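Local coordinates for peroxiredoxin 5 (Alvinella pompejana, PDB 2XHF), which probably reduces hydrogen peroxide and organic hydroperoxides as a thiol-dependent antioxidant enzyme of the peroxiredoxin family, at residues Ala92-Thr97 against Ile104-Asp109; Ile46-Val51 against Asn60-Tyr65; Ile83-Pro88 against Glu113-Leu118; Arg135-Ile140 against Pro152-Leu157; His37-Gly42 against Tyr77-Cys82. One frame throughout, in Å; residues are numbered along the deposited sequence.

Contact 1. Residues Ala92-Thr97 against Ile104-Asp109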
# COMPACT_ATOMS: atom_id res chain seq x y z
N ALA A 92 3.38 -3.77 6.88
CA ALA A 92 4.55 -4.12 7.68
C ALA A 92 5.70 -3.16 7.41
O ALA A 92 6.41 -2.76 8.33
CB ALA A 92 4.97 -5.56 7.41
N ALA A 93 5.92 -2.79 6.14
CA ALA A 93 7.02 -1.90 5.79
C ALA A 93 6.76 -0.56 6.44
O ALA A 93 7.65 0.05 7.00
CB ALA A 93 7.13 -1.75 4.29
N TRP A 94 5.53 -0.10 6.35
CA TRP A 94 5.15 1.16 6.98
C TRP A 94 5.37 1.14 8.50
O TRP A 94 5.94 2.06 9.09
CB TRP A 94 3.70 1.49 6.66
CG TRP A 94 3.22 2.74 7.33
CD1 TRP A 94 3.63 4.01 7.07
CD2 TRP A 94 2.27 2.83 8.38
NE1 TRP A 94 2.96 4.91 7.87
CE2 TRP A 94 2.14 4.20 8.71
CE3 TRP A 94 1.51 1.89 9.08
CZ2 TRP A 94 1.27 4.64 9.69
CZ3 TRP A 94 0.66 2.34 10.07
CH2 TRP A 94 0.53 3.71 10.35
N GLY A 95 4.92 0.07 9.14
CA GLY A 95 5.05 -0.08 10.58
C GLY A 95 6.49 0.05 11.01
O GLY A 95 6.77 0.68 12.03
N LYS A 96 7.43 -0.53 10.26
CA LYS A 96 8.85 -0.44 10.62
C LYS A 96 9.36 1.00 10.58
O LYS A 96 10.24 1.36 11.33
CB LYS A 96 9.71 -1.35 9.75
CG LYS A 96 9.45 -2.80 10.01
CD LYS A 96 10.32 -3.68 9.13
CE LYS A 96 10.06 -5.16 9.39
NZ LYS A 96 8.65 -5.54 9.09
N THR A 97 8.78 1.83 9.72
CA THR A 97 9.21 3.22 9.62
C THR A 97 8.67 4.10 10.75
O THR A 97 9.33 5.07 11.16
CB THR A 97 8.82 3.88 8.27
OG1 THR A 97 7.42 4.23 8.27
CG2 THR A 97 9.17 2.96 7.09
N ILE A 104 3.80 -1.96 18.43
CA ILE A 104 2.42 -2.00 17.96
C ILE A 104 2.27 -3.08 16.90
O ILE A 104 3.07 -3.16 15.97
CB ILE A 104 2.01 -0.63 17.36
CG1 ILE A 104 2.12 0.49 18.42
CG2 ILE A 104 0.60 -0.69 16.79
CD1 ILE A 104 2.00 1.89 17.83
N ARG A 105 1.27 -3.94 17.07
CA ARG A 105 0.95 -4.95 16.08
C ARG A 105 0.30 -4.27 14.88
O ARG A 105 -0.67 -3.54 15.03
CB ARG A 105 -0.01 -5.97 16.69
CG ARG A 105 0.53 -6.72 17.91
CD ARG A 105 1.54 -7.80 17.54
NE ARG A 105 0.97 -8.83 16.69
CZ ARG A 105 0.18 -9.81 17.11
NH1 ARG A 105 -0.12 -9.96 18.40
NH2 ARG A 105 -0.29 -10.66 16.22
N MET A 106 0.83 -4.55 13.69
CA MET A 106 0.36 -3.91 12.48
C MET A 106 -0.52 -4.88 11.72
O MET A 106 -0.03 -5.80 11.07
CB MET A 106 1.55 -3.46 11.63
CG MET A 106 2.35 -2.35 12.28
SD MET A 106 1.52 -0.76 12.00
CE MET A 106 2.29 0.28 13.23
N LEU A 107 -1.82 -4.66 11.84
CA LEU A 107 -2.83 -5.55 11.31
C LEU A 107 -3.39 -5.01 9.99
O LEU A 107 -3.88 -3.89 9.92
CB LEU A 107 -3.95 -5.76 12.31
CG LEU A 107 -3.53 -6.23 13.70
CD1 LEU A 107 -4.77 -6.39 14.56
CD2 LEU A 107 -2.72 -7.52 13.64
N ALA A 108 -3.30 -5.83 8.96
CA ALA A 108 -3.78 -5.47 7.63
C ALA A 108 -5.15 -6.07 7.39
O ALA A 108 -5.29 -7.29 7.28
CB ALA A 108 -2.80 -5.96 6.58
N ASP A 109 -6.16 -5.22 7.39
CA ASP A 109 -7.54 -5.60 7.07
C ASP A 109 -7.67 -5.58 5.55
O ASP A 109 -8.35 -4.72 4.95
CB ASP A 109 -8.49 -4.59 7.70
CG ASP A 109 -9.95 -4.97 7.52
OD1 ASP A 109 -10.24 -6.18 7.37
OD2 ASP A 109 -10.81 -4.06 7.54
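Met106 of strand 105-108 meets Trp94 and Gly95 of helix 88-98, the connecting helix of a beta-alpha-beta unit (strand 79-84, helix 88-98, strand 105-108) within the thioredoxin-like fold. The two long side chains cross at about a right angle. Met106 leaves the strand pointing toward the helix, and a bend at chi2 (-81°) turns its sulfur to the indole. Trp94 starts from a CB that does not face the strand, but with CG anti to the backbone N (chi1 177°) its six-membered ring swings across to the methionine. Met106 SD comes within 3.8 Å of Trp94 CZ3 in a Met-aromatic contact. The approach is oblique: SD lies 4.8 Å from the centroid of the six-membered ring and 63° off the ring normal. The methionine also lies along the bare backbone of Gly95, with Met106 CE 3.8 Å from Gly95 CA, and the same methyl reaches the indole rim at Trp94 CZ3. A glycine fits here because a CB on Gly95 would fall only 2.6 Å from Met106 CG. Replacing Met106 by an alanine would probably open a gap over Gly95 and leave the indole of Trp94 without its sulfur neighbour. Met91, from the same helix, also touches Met106, while Phe54 packs edge-to-face with Trp94. Ala93 instead reaches Phe54 of the second subunit, which brings this helix to the subunit interface. One turn along, the hydroxyl of Thr97 closes back on the helix: Thr97 OG1 donates to a lone pair of Trp94 O, in the carbonyl plane, at 2.8 Å.

Contact 2. Residues Ile46-Val51 against Asn60-Tyr65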
# COMPACT_ATOMS: atom_id res chain seq x y z
N ILE A 46 -5.47 -2.28 23.16
CA ILE A 46 -5.92 -1.12 22.41
C ILE A 46 -5.94 -1.49 20.93
O ILE A 46 -5.01 -2.12 20.43
CB ILE A 46 -4.95 0.06 22.60
CG1 ILE A 46 -4.95 0.52 24.05
CG2 ILE A 46 -5.36 1.22 21.68
CD1 ILE A 46 -3.67 1.25 24.45
N LEU A 47 -7.01 -1.12 20.25
CA LEU A 47 -7.12 -1.25 18.81
C LEU A 47 -7.45 0.10 18.22
O LEU A 47 -8.47 0.71 18.58
CB LEU A 47 -8.22 -2.25 18.43
CG LEU A 47 -8.43 -2.45 16.91
CD1 LEU A 47 -7.19 -3.09 16.24
CD2 LEU A 47 -9.67 -3.31 16.64
N PHE A 48 -6.60 0.60 17.32
CA PHE A 48 -6.89 1.86 16.66
C PHE A 48 -6.63 1.74 15.18
O PHE A 48 -5.85 0.87 14.73
CB PHE A 48 -6.10 3.05 17.27
CG PHE A 48 -4.62 3.04 16.95
CD1 PHE A 48 -3.75 2.29 17.72
CD2 PHE A 48 -4.12 3.78 15.90
CE1 PHE A 48 -2.40 2.27 17.43
CE2 PHE A 48 -2.77 3.78 15.63
CZ PHE A 48 -1.92 3.02 16.39
N SER A 49 -7.32 2.56 14.40
CA SER A 49 -7.20 2.52 12.95
C SER A 49 -6.48 3.72 12.35
O SER A 49 -6.45 4.81 12.93
CB SER A 49 -8.58 2.40 12.34
OG SER A 49 -9.34 3.56 12.67
N VAL A 50 -5.93 3.51 11.16
CA VAL A 50 -5.51 4.60 10.30
C VAL A 50 -6.14 4.41 8.93
O VAL A 50 -6.54 3.31 8.58
CB VAL A 50 -3.97 4.69 10.17
CG1 VAL A 50 -3.35 5.02 11.51
CG2 VAL A 50 -3.38 3.41 9.54
N VAL A 51 -6.22 5.50 8.16
CA VAL A 51 -6.81 5.45 6.83
C VAL A 51 -5.93 4.61 5.89
O VAL A 51 -6.43 3.90 5.03
CB VAL A 51 -7.03 6.89 6.30
CG1 VAL A 51 -7.52 6.88 4.84
CG2 VAL A 51 -8.03 7.60 7.22
N ASN A 60 0.09 10.61 12.84
CA ASN A 60 -0.18 11.73 13.75
C ASN A 60 -0.23 11.31 15.21
O ASN A 60 0.13 12.09 16.10
CB ASN A 60 -1.50 12.42 13.38
CG ASN A 60 -1.35 13.36 12.21
OD1 ASN A 60 -0.28 13.44 11.61
ND2 ASN A 60 -2.42 14.05 11.87
N HIS A 61 -0.65 10.08 15.45
CA HIS A 61 -0.93 9.63 16.82
C HIS A 61 -0.02 8.54 17.32
O HIS A 61 0.14 8.37 18.53
CB HIS A 61 -2.38 9.22 16.92
CG HIS A 61 -3.32 10.31 16.51
ND1 HIS A 61 -3.35 11.53 17.15
CD2 HIS A 61 -4.22 10.38 15.51
CE1 HIS A 61 -4.24 12.31 16.56
NE2 HIS A 61 -4.79 11.63 15.56
N ILE A 62 0.58 7.79 16.40
CA ILE A 62 1.50 6.74 16.79
C ILE A 62 2.60 7.21 17.75
O ILE A 62 2.87 6.55 18.74
CB ILE A 62 2.01 6.00 15.55
CG1 ILE A 62 0.89 5.05 15.07
CG2 ILE A 62 3.27 5.22 15.87
CD1 ILE A 62 1.12 4.44 13.71
N PRO A 63 3.22 8.37 17.50
CA PRO A 63 4.27 8.80 18.42
C PRO A 63 3.79 8.90 19.88
O PRO A 63 4.55 8.52 20.78
CB PRO A 63 4.68 10.18 17.88
CG PRO A 63 4.36 10.10 16.46
CD PRO A 63 3.11 9.29 16.35
N GLU A 64 2.57 9.37 20.11
CA GLU A 64 2.07 9.47 21.48
C GLU A 64 1.74 8.10 22.07
O GLU A 64 2.01 7.89 23.25
CB GLU A 64 0.87 10.38 21.60
CG GLU A 64 0.54 10.74 23.05
CD GLU A 64 -0.13 12.10 23.18
OE1 GLU A 64 -1.36 12.15 23.03
OE2 GLU A 64 0.59 13.09 23.43
N TYR A 65 1.18 7.20 21.27
CA TYR A 65 0.99 5.82 21.73
C TYR A 65 2.33 5.23 22.16
O TYR A 65 2.44 4.60 23.20
CB TYR A 65 0.37 4.91 20.66
CG TYR A 65 -1.11 5.10 20.41
CD1 TYR A 65 -2.06 4.67 21.32
CD2 TYR A 65 -1.55 5.64 19.22
CE1 TYR A 65 -3.43 4.83 21.07
CE2 TYR A 65 -2.90 5.82 18.96
CZ TYR A 65 -3.83 5.39 19.89
OH TYR A 65 -5.17 5.56 19.61
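Phe48 of strand 44-49 lays its ring flat on that of Tyr65 from helix 62-67. Its CB is directed toward the helix, and CG sits between the backbone N and the carbonyl carbon (chi1 72°). Phe48 CB begins the contact, 3.6 Å from Tyr65 OH, and Phe48 CG is still 3.7 Å from it. The two side chains run past each other in opposite directions, root beside tip. Farther out, Phe48 CD1 is 3.8 Å from Tyr65 CZ, and Phe48 CE1 is 3.9 Å from Tyr65 CD2, while Phe48 CD2 and CE2 lie against Tyr65 CE2. The rings form a face-to-face stack with centroids 4.2 Å apart and planes at 15°, Tyr65 CE2 lying over the centre of the phenyl ring. At the tip, Phe48 CZ meets Ile62 CG1 at 3.7 Å, the isoleucine coming in at the ring edge and shared with Phe48 CE2. Ile46 CG2 adds an oblique contact, 4.1 Å from Tyr65 CE1. A serine in place of Phe48 would probably leave Tyr65 without its stacking partner and Ile62 beside a gap. Around this pair, Phe48 and Tyr65 both touch Ala137 of strand 136-141, Phe48 also meets Cys82 of strand 79-84, and Ile62 packs on Trp94 and Val98 of helix 88-98.

Contact 3. Residues Ile83-Pro88 against Glu113-Leu118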
# COMPACT_ATOMS: atom_id res chain seq x y z
N ILE A 83 -4.75 -0.98 12.87
CA ILE A 83 -5.37 -1.68 11.76
C ILE A 83 -5.64 -0.71 10.61
O ILE A 83 -6.07 0.43 10.82
CB ILE A 83 -6.66 -2.42 12.21
CG1 ILE A 83 -7.19 -3.34 11.13
CG2 ILE A 83 -7.74 -1.47 12.70
CD1 ILE A 83 -8.07 -4.49 11.71
N ALA A 84 -5.39 -1.18 9.39
CA ALA A 84 -5.66 -0.40 8.20
C ALA A 84 -6.05 -1.31 7.06
O ALA A 84 -5.65 -2.47 7.01
CB ALA A 84 -4.42 0.36 7.80
N VAL A 85 -6.79 -0.76 6.10
CA VAL A 85 -7.14 -1.48 4.90
C VAL A 85 -5.96 -1.28 3.94
O VAL A 85 -5.88 -0.28 3.20
CB VAL A 85 -8.49 -1.00 4.33
CG1 VAL A 85 -8.84 -1.76 3.07
CG2 VAL A 85 -9.61 -1.15 5.37
N ASN A 86 -5.07 -2.27 3.96
CA ASN A 86 -3.85 -2.33 3.16
C ASN A 86 -3.47 -3.79 3.06
O ASN A 86 -3.89 -4.61 3.89
CB ASN A 86 -2.68 -1.61 3.82
CG ASN A 86 -2.66 -0.12 3.54
OD1 ASN A 86 -2.88 0.67 4.43
ND2 ASN A 86 -2.38 0.27 2.30
N ASP A 87 -2.62 -4.12 2.09
CA ASP A 87 -2.00 -5.43 2.06
C ASP A 87 -0.91 -5.48 3.14
O ASP A 87 -0.37 -4.44 3.54
CB ASP A 87 -1.49 -5.79 0.66
CG ASP A 87 -0.21 -5.06 0.28
OD1 ASP A 87 -0.24 -4.20 -0.66
OD2 ASP A 87 0.84 -5.34 0.90
N PRO A 88 -0.57 -6.69 3.62
CA PRO A 88 0.37 -6.77 4.73
C PRO A 88 1.81 -6.43 4.40
O PRO A 88 2.53 -6.04 5.29
CB PRO A 88 0.25 -8.23 5.19
CG PRO A 88 -0.27 -8.95 4.00
CD PRO A 88 -1.19 -7.99 3.31
N GLU A 113 -12.68 -6.41 5.34
CA GLU A 113 -13.75 -7.17 5.95
C GLU A 113 -14.04 -6.73 7.39
O GLU A 113 -15.20 -6.63 7.80
CB GLU A 113 -13.44 -8.67 5.91
CG GLU A 113 -14.60 -9.52 6.38
CD GLU A 113 -14.33 -11.00 6.28
OE1 GLU A 113 -13.16 -11.40 6.08
OE2 GLU A 113 -15.30 -11.77 6.39
N PHE A 114 -12.99 -6.47 8.18
CA PHE A 114 -13.18 -6.06 9.56
C PHE A 114 -13.83 -4.69 9.61
O PHE A 114 -14.77 -4.46 10.38
CB PHE A 114 -11.86 -6.05 10.33
CG PHE A 114 -12.00 -5.68 11.78
CD1 PHE A 114 -12.42 -6.61 12.70
CD2 PHE A 114 -11.71 -4.40 12.22
CE1 PHE A 114 -12.55 -6.29 14.04
CE2 PHE A 114 -11.84 -4.06 13.55
CZ PHE A 114 -12.25 -5.00 14.47
N THR A 115 -13.34 -3.80 8.77
CA THR A 115 -13.85 -2.45 8.68
C THR A 115 -15.34 -2.44 8.30
O THR A 115 -16.15 -1.73 8.90
CB THR A 115 -13.01 -1.67 7.65
OG1 THR A 115 -11.67 -1.53 8.15
CG2 THR A 115 -13.59 -0.29 7.36
N ARG A 116 -15.71 -3.26 7.32
CA ARG A 116 -17.12 -3.33 6.94
C ARG A 116 -17.96 -3.92 8.07
O ARG A 116 -19.07 -3.45 8.32
CB ARG A 116 -17.30 -4.15 5.67
CG ARG A 116 -16.99 -3.35 4.42
CD ARG A 116 -17.40 -4.08 3.15
NE ARG A 116 -16.77 -5.39 3.04
CZ ARG A 116 -15.55 -5.61 2.56
NH1 ARG A 116 -14.81 -4.60 2.11
NH2 ARG A 116 -15.07 -6.85 2.53
N ALA A 117 -17.44 -4.95 8.75
CA ALA A 117 -18.20 -5.61 9.79
C ALA A 117 -18.40 -4.64 10.95
O ALA A 117 -19.44 -4.64 11.60
CB ALA A 117 -17.46 -6.86 10.25
N LEU A 118 -17.41 -3.80 11.19
CA LEU A 118 -17.45 -2.84 12.28
C LEU A 118 -18.32 -1.64 11.92
O LEU A 118 -18.76 -0.89 12.79
CB LEU A 118 -16.02 -2.40 12.63
CG LEU A 118 -15.80 -1.82 14.03
CD1 LEU A 118 -16.15 -2.83 15.14
CD2 LEU A 118 -14.37 -1.34 14.18
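Ile83 and Phe114 make the hydrocarbon half of the contact. Ile83 CG1 stands anti to the backbone N (chi1 -170°), which sends the longer branch out from the strand, and Ile83 CD1 ends 3.7 Å from Phe114 CD2. The methyl approaches the ring obliquely, and the two side chains cross at about a right angle. Tyr136 of strand 136-141 and Leu47 of strand 44-49 touch both of these buried residues. In this thioredoxin-like fold the contact seats the short helix 113-118 on the end of strand 79-84 and the loop that follows it, where the CA atoms of Val85 and Thr115 are 7.8 Å apart. The second pair is mixed in character: Val85 CG2 lies 3.5 Å from Thr115 OG1, a van der Waals contact of a methyl with a hydroxyl oxygen, and 4.1 Å from Thr115 CB. The polar need of that buried hydroxyl is met by Asp109, whose OD2 hydrogen-bonds Thr115 OG1 while its OD1 binds Phe114 N. Beyond the contact, Asp87 N-caps helix 88-98 through Val90 N and forms a salt bridge with Arg132 of the second subunit.

Contact 4. Residues Arg135-Ile140 against Pro152-Leu157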
# COMPACT_ATOMS: atom_id res chain seq x y z
N ARG A 135 -11.22 6.69 11.29
CA ARG A 135 -10.36 6.61 12.45
C ARG A 135 -11.17 6.38 13.73
O ARG A 135 -12.16 7.09 14.00
CB ARG A 135 -9.52 7.89 12.59
CG ARG A 135 -8.52 8.11 11.47
CD ARG A 135 -7.60 9.26 11.78
NE ARG A 135 -8.21 10.53 11.40
CZ ARG A 135 -8.04 11.13 10.23
NH1 ARG A 135 -7.26 10.59 9.30
NH2 ARG A 135 -8.64 12.29 9.98
N TYR A 136 -10.75 5.38 14.49
CA TYR A 136 -11.28 5.12 15.82
C TYR A 136 -10.17 4.60 16.73
O TYR A 136 -9.09 4.21 16.28
CB TYR A 136 -12.44 4.12 15.78
CG TYR A 136 -12.06 2.81 15.13
CD1 TYR A 136 -11.37 1.85 15.85
CD2 TYR A 136 -12.37 2.54 13.81
CE1 TYR A 136 -11.00 0.65 15.26
CE2 TYR A 136 -12.00 1.34 13.21
CZ TYR A 136 -11.32 0.41 13.95
OH TYR A 136 -10.95 -0.77 13.37
N ALA A 137 -10.44 4.58 18.02
CA ALA A 137 -9.57 3.93 19.00
C ALA A 137 -10.47 3.28 20.04
O ALA A 137 -11.38 3.92 20.56
CB ALA A 137 -8.62 4.92 19.65
N MET A 138 -10.21 2.01 20.34
CA MET A 138 -11.03 1.27 21.27
C MET A 138 -10.19 0.57 22.29
O MET A 138 -9.08 0.11 21.99
CB MET A 138 -11.86 0.23 20.51
CG MET A 138 -12.87 0.87 19.56
SD MET A 138 -13.89 -0.33 18.68
CE MET A 138 -12.71 -1.64 18.61
N LEU A 139 -10.73 0.47 23.49
CA LEU A 139 -10.18 -0.39 24.51
C LEU A 139 -10.90 -1.73 24.42
O LEU A 139 -12.13 -1.78 24.34
CB LEU A 139 -10.39 0.21 25.89
CG LEU A 139 -9.76 1.57 26.14
CD1 LEU A 139 -9.96 1.94 27.62
CD2 LEU A 139 -8.30 1.57 25.78
N ILE A 140 -10.13 -2.81 24.44
CA ILE A 140 -10.65 -4.14 24.29
C ILE A 140 -10.28 -4.95 25.53
O ILE A 140 -9.23 -4.78 26.11
CB ILE A 140 -10.02 -4.83 23.07
CG1 ILE A 140 -10.09 -3.95 21.80
CG2 ILE A 140 -10.64 -6.20 22.84
CD1 ILE A 140 -11.45 -3.66 21.33
N PRO A 152 -12.22 13.93 17.70
CA PRO A 152 -10.77 14.10 17.76
C PRO A 152 -10.11 13.34 18.92
O PRO A 152 -8.90 13.47 19.11
CB PRO A 152 -10.61 15.61 17.98
CG PRO A 152 -12.01 16.14 18.35
CD PRO A 152 -12.90 14.95 18.52
N ASP A 153 -10.89 12.57 19.66
CA ASP A 153 -10.39 11.85 20.83
C ASP A 153 -9.62 10.58 20.51
O ASP A 153 -9.84 9.55 21.14
CB ASP A 153 -11.56 11.45 21.73
CG ASP A 153 -12.23 12.63 22.38
OD1 ASP A 153 -13.11 13.24 21.73
OD2 ASP A 153 -11.87 12.95 23.53
N ILE A 154 -8.70 10.65 19.54
CA ILE A 154 -7.95 9.46 19.12
C ILE A 154 -6.45 9.65 19.32
O ILE A 154 -5.64 9.05 18.64
CB ILE A 154 -8.26 9.11 17.66
CG1 ILE A 154 -7.95 10.30 16.75
CG2 ILE A 154 -9.72 8.69 17.52
CD1 ILE A 154 -7.95 9.96 15.27
N THR A 155 -6.09 10.49 20.29
CA THR A 155 -4.69 10.71 20.61
C THR A 155 -4.21 9.65 21.60
O THR A 155 -5.00 8.87 22.13
CB THR A 155 -4.47 12.09 21.25
OG1 THR A 155 -5.27 12.21 22.43
CG2 THR A 155 -4.84 13.20 20.28
N GLY A 156 -2.90 9.59 21.86
CA GLY A 156 -2.40 8.67 22.86
C GLY A 156 -3.00 8.96 24.23
O GLY A 156 -3.46 8.07 24.96
N LEU A 157 -2.99 10.25 24.57
CA LEU A 157 -3.50 10.73 25.84
C LEU A 157 -4.94 10.31 26.04
O LEU A 157 -5.35 9.83 27.11
CB LEU A 157 -3.37 12.25 25.88
CG LEU A 157 -3.97 12.91 27.11
CD1 LEU A 157 -3.44 12.24 28.37
CD2 LEU A 157 -3.71 14.40 27.11
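The turn leading into the C-terminal helix of the thioredoxin-like fold, helix 156-165, packs on residues 135-137, at one end of strand 136-141, through Ile154, which meets Arg135, Tyr136 and Ala137. The CA atoms of Ile154 and Ala137 come within 5.8 Å. Ile154 points toward the strand and divides its two branches between separate partners. Its CG1 lies between the backbone N and the carbonyl carbon (chi1 56°), a placement that sends the longer branch to Arg135: Ile154 CD1 is 3.6 Å from Arg135 CD and 3.7 Å from Arg135 CB. The arginine, bent at chi3 (-84°), crosses the isoleucine at about a right angle and folds round the CD1 methyl, which also lies at the edge of the guanidinium group, near its plane. That group is turned to charge as well as to carbon, since Arg135 NE forms a salt bridge with Glu151. The shorter branch rests on the strand backbone, with Ile154 CG2 4.2 Å from Tyr136 C, and reaches the methyl of Ala137 more loosely, at 4.5 Å between Ile154 CG2 and Ala137 CB. The chain before Ile154 is tightly turned: the peptide bond before Pro152 is cis, and Asp153 is the centre of an inverse gamma turn with a weak bond of 2.9 Å from Ile154 N to Pro152 O. Thr155 then N-caps helix 156-165 through Ala158 N. Leu157 N of that helix is bonded to Glu64 of helix 62-67, His61 just ahead of helix 62-67 packs on Ile154, and strand 136-141 itself runs between strands 44-49 and 144-150.

Contact 5. Residues His37-Gly42 against Tyr77-Cys82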
# COMPACT_ATOMS: atom_id res chain seq x y z
N HIS A 37 -9.51 -11.99 16.86
CA HIS A 37 -9.72 -12.43 18.25
C HIS A 37 -8.46 -13.00 18.91
O HIS A 37 -8.35 -12.98 20.14
CB HIS A 37 -10.85 -13.44 18.32
CG HIS A 37 -12.20 -12.81 18.31
ND1 HIS A 37 -13.32 -13.44 18.81
CD2 HIS A 37 -12.61 -11.59 17.90
CE1 HIS A 37 -14.36 -12.65 18.67
NE2 HIS A 37 -13.96 -11.52 18.13
N ASP A 38 -7.53 -13.54 18.12
CA ASP A 38 -6.30 -14.05 18.71
C ASP A 38 -5.52 -12.95 19.41
O ASP A 38 -4.79 -13.21 20.35
CB ASP A 38 -5.37 -14.66 17.66
CG ASP A 38 -5.89 -15.96 17.06
OD1 ASP A 38 -6.89 -16.52 17.55
OD2 ASP A 38 -5.23 -16.43 16.12
N VAL A 39 -5.64 -11.72 18.93
CA VAL A 39 -4.81 -10.65 19.45
C VAL A 39 -5.23 -10.27 20.87
O VAL A 39 -4.38 -9.97 21.71
CB VAL A 39 -4.87 -9.41 18.50
CG1 VAL A 39 -4.05 -8.26 19.06
CG2 VAL A 39 -4.40 -9.81 17.11
N PHE A 40 -6.53 -10.30 21.15
CA PHE A 40 -7.05 -9.79 22.42
C PHE A 40 -7.70 -10.88 23.29
O PHE A 40 -8.23 -10.59 24.34
CB PHE A 40 -8.03 -8.63 22.20
CG PHE A 40 -7.46 -7.51 21.39
CD1 PHE A 40 -6.62 -6.58 21.98
CD2 PHE A 40 -7.80 -7.38 20.06
CE1 PHE A 40 -6.08 -5.53 21.25
CE2 PHE A 40 -7.25 -6.34 19.31
CZ PHE A 40 -6.40 -5.41 19.92
N ARG A 41 -7.62 -12.14 22.87
CA ARG A 41 -8.20 -13.21 23.68
C ARG A 41 -7.53 -13.25 25.05
O ARG A 41 -6.31 -13.31 25.15
CB ARG A 41 -7.99 -14.55 23.00
CG ARG A 41 -8.64 -15.72 23.73
CD ARG A 41 -8.64 -17.01 22.93
NE ARG A 41 -9.43 -16.90 21.71
CZ ARG A 41 -8.92 -16.92 20.49
NH1 ARG A 41 -7.61 -17.08 20.32
NH2 ARG A 41 -9.71 -16.80 19.43
N GLY A 42 -8.35 -13.22 26.10
CA GLY A 42 -7.86 -13.38 27.46
C GLY A 42 -7.01 -12.24 27.97
O GLY A 42 -6.29 -12.40 28.98
N TYR A 77 -2.48 -3.09 29.46
CA TYR A 77 -2.81 -2.77 28.07
C TYR A 77 -1.57 -2.66 27.19
O TYR A 77 -1.53 -1.81 26.31
CB TYR A 77 -3.58 -1.45 28.00
CG TYR A 77 -5.01 -1.54 28.45
CD1 TYR A 77 -5.34 -1.43 29.80
CD2 TYR A 77 -6.03 -1.71 27.54
CE1 TYR A 77 -6.66 -1.49 30.21
CE2 TYR A 77 -7.35 -1.77 27.94
CZ TYR A 77 -7.66 -1.66 29.27
OH TYR A 77 -8.98 -1.72 29.68
N HIS A 78 -0.61 -3.56 27.36
CA HIS A 78 0.59 -3.47 26.52
C HIS A 78 0.33 -3.95 25.10
O HIS A 78 1.14 -3.66 24.20
CB HIS A 78 1.75 -4.27 27.10
CG HIS A 78 1.84 -5.67 26.60
ND1 HIS A 78 1.15 -6.71 27.16
CD2 HIS A 78 2.55 -6.20 25.58
CE1 HIS A 78 1.42 -7.83 26.52
NE2 HIS A 78 2.27 -7.55 25.55
N THR A 79 -0.77 -4.67 24.89
CA THR A 79 -1.14 -5.14 23.57
C THR A 79 -1.86 -4.04 22.82
O THR A 79 -2.99 -3.69 23.14
CB THR A 79 -2.04 -6.38 23.66
OG1 THR A 79 -1.37 -7.40 24.41
CG2 THR A 79 -2.36 -6.90 22.26
N ILE A 80 -1.18 -3.47 21.83
CA ILE A 80 -1.66 -2.35 21.04
C ILE A 80 -1.58 -2.75 19.59
O ILE A 80 -0.53 -3.22 19.12
CB ILE A 80 -0.80 -1.08 21.27
CG1 ILE A 80 -0.65 -0.79 22.75
CG2 ILE A 80 -1.38 0.13 20.51
CD1 ILE A 80 0.45 0.19 23.06
N ALA A 81 -2.68 -2.57 18.88
CA ALA A 81 -2.74 -2.91 17.47
C ALA A 81 -3.26 -1.75 16.66
O ALA A 81 -4.22 -1.08 17.05
CB ALA A 81 -3.63 -4.12 17.26
N CYS A 82 -2.60 -1.52 15.52
CA CYS A 82 -3.03 -0.56 14.53
C CYS A 82 -3.56 -1.34 13.34
O CYS A 82 -2.90 -2.24 12.87
CB CYS A 82 -1.83 0.27 14.08
SG CYS A 82 -2.16 1.43 12.72
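The weakly bonded helical turn 37-40 lies against strand 79-84 with the CA atoms of Phe40 and Thr79 7.6 Å apart. The strand lies inside the mixed sheet of the thioredoxin-like fold, between strands 105-108 and 44-49, and the turn covers one face of it. Thr79 and Ala81 point toward the turn; Ile80, between them, points away and packs on Tyr69 and Phe72 of helix 69-74. The methyl of Thr79 does the touching: its CG2 lies anti to the backbone N, while OG1 takes the place beside that nitrogen (chi1 -57°). Thr79 CG2 is 3.7 Å from Val39 O and 3.9 Å from Val39 CG1, the two beta-branched side chains crossing at a slant. Phe40 sets out from a CB that does not face the strand, yet its far end comes across to it. Phe40 CE1 turns the ring edge to Thr79 O at 4.1 Å, with the oxygen near the ring plane, and Phe40 CZ meets Ala81 CB obliquely, also at 4.1 Å. Val39 CG1 lies over the centre of the Phe40 ring, so the neighbouring valine covers one face of the phenyl. Within the 37-42 segment a salt bridge joins Asp38 of the turn to Arg41 just after it: Arg41 NH1 donates to Asp38 OD1 at 2.9 Å with an N-H...O angle of 158°, meeting the oxygen on its anti side, 34° out of the carboxylate plane.

In the fold
All five contacts reach one mixed sheet. Contacts 2 and 4 have centres only about 7 Å apart, strands 44-49 and 136-141 being neighbours, whereas the centres of contacts 1 and 4 are about 17 Å apart and the two do not touch. Contact 1 meets contact 2 where Trp94 CH2 lies 3.5 Å from Ile62 CD1, and joins contact 3 through Asp109 N, 2.8 Å from Ala84 O, where the chain of strand 105-108 runs beside strand 79-84. Contacts 3 and 5 share strand 79-84, and Phe40 CB of contact 5 touches Ile140 CG2 of contact 4. The loop between the segments of contact 2 holds Ser58, which touches Trp94 and probably sits where peroxiredoxins carry their peroxidatic cysteine.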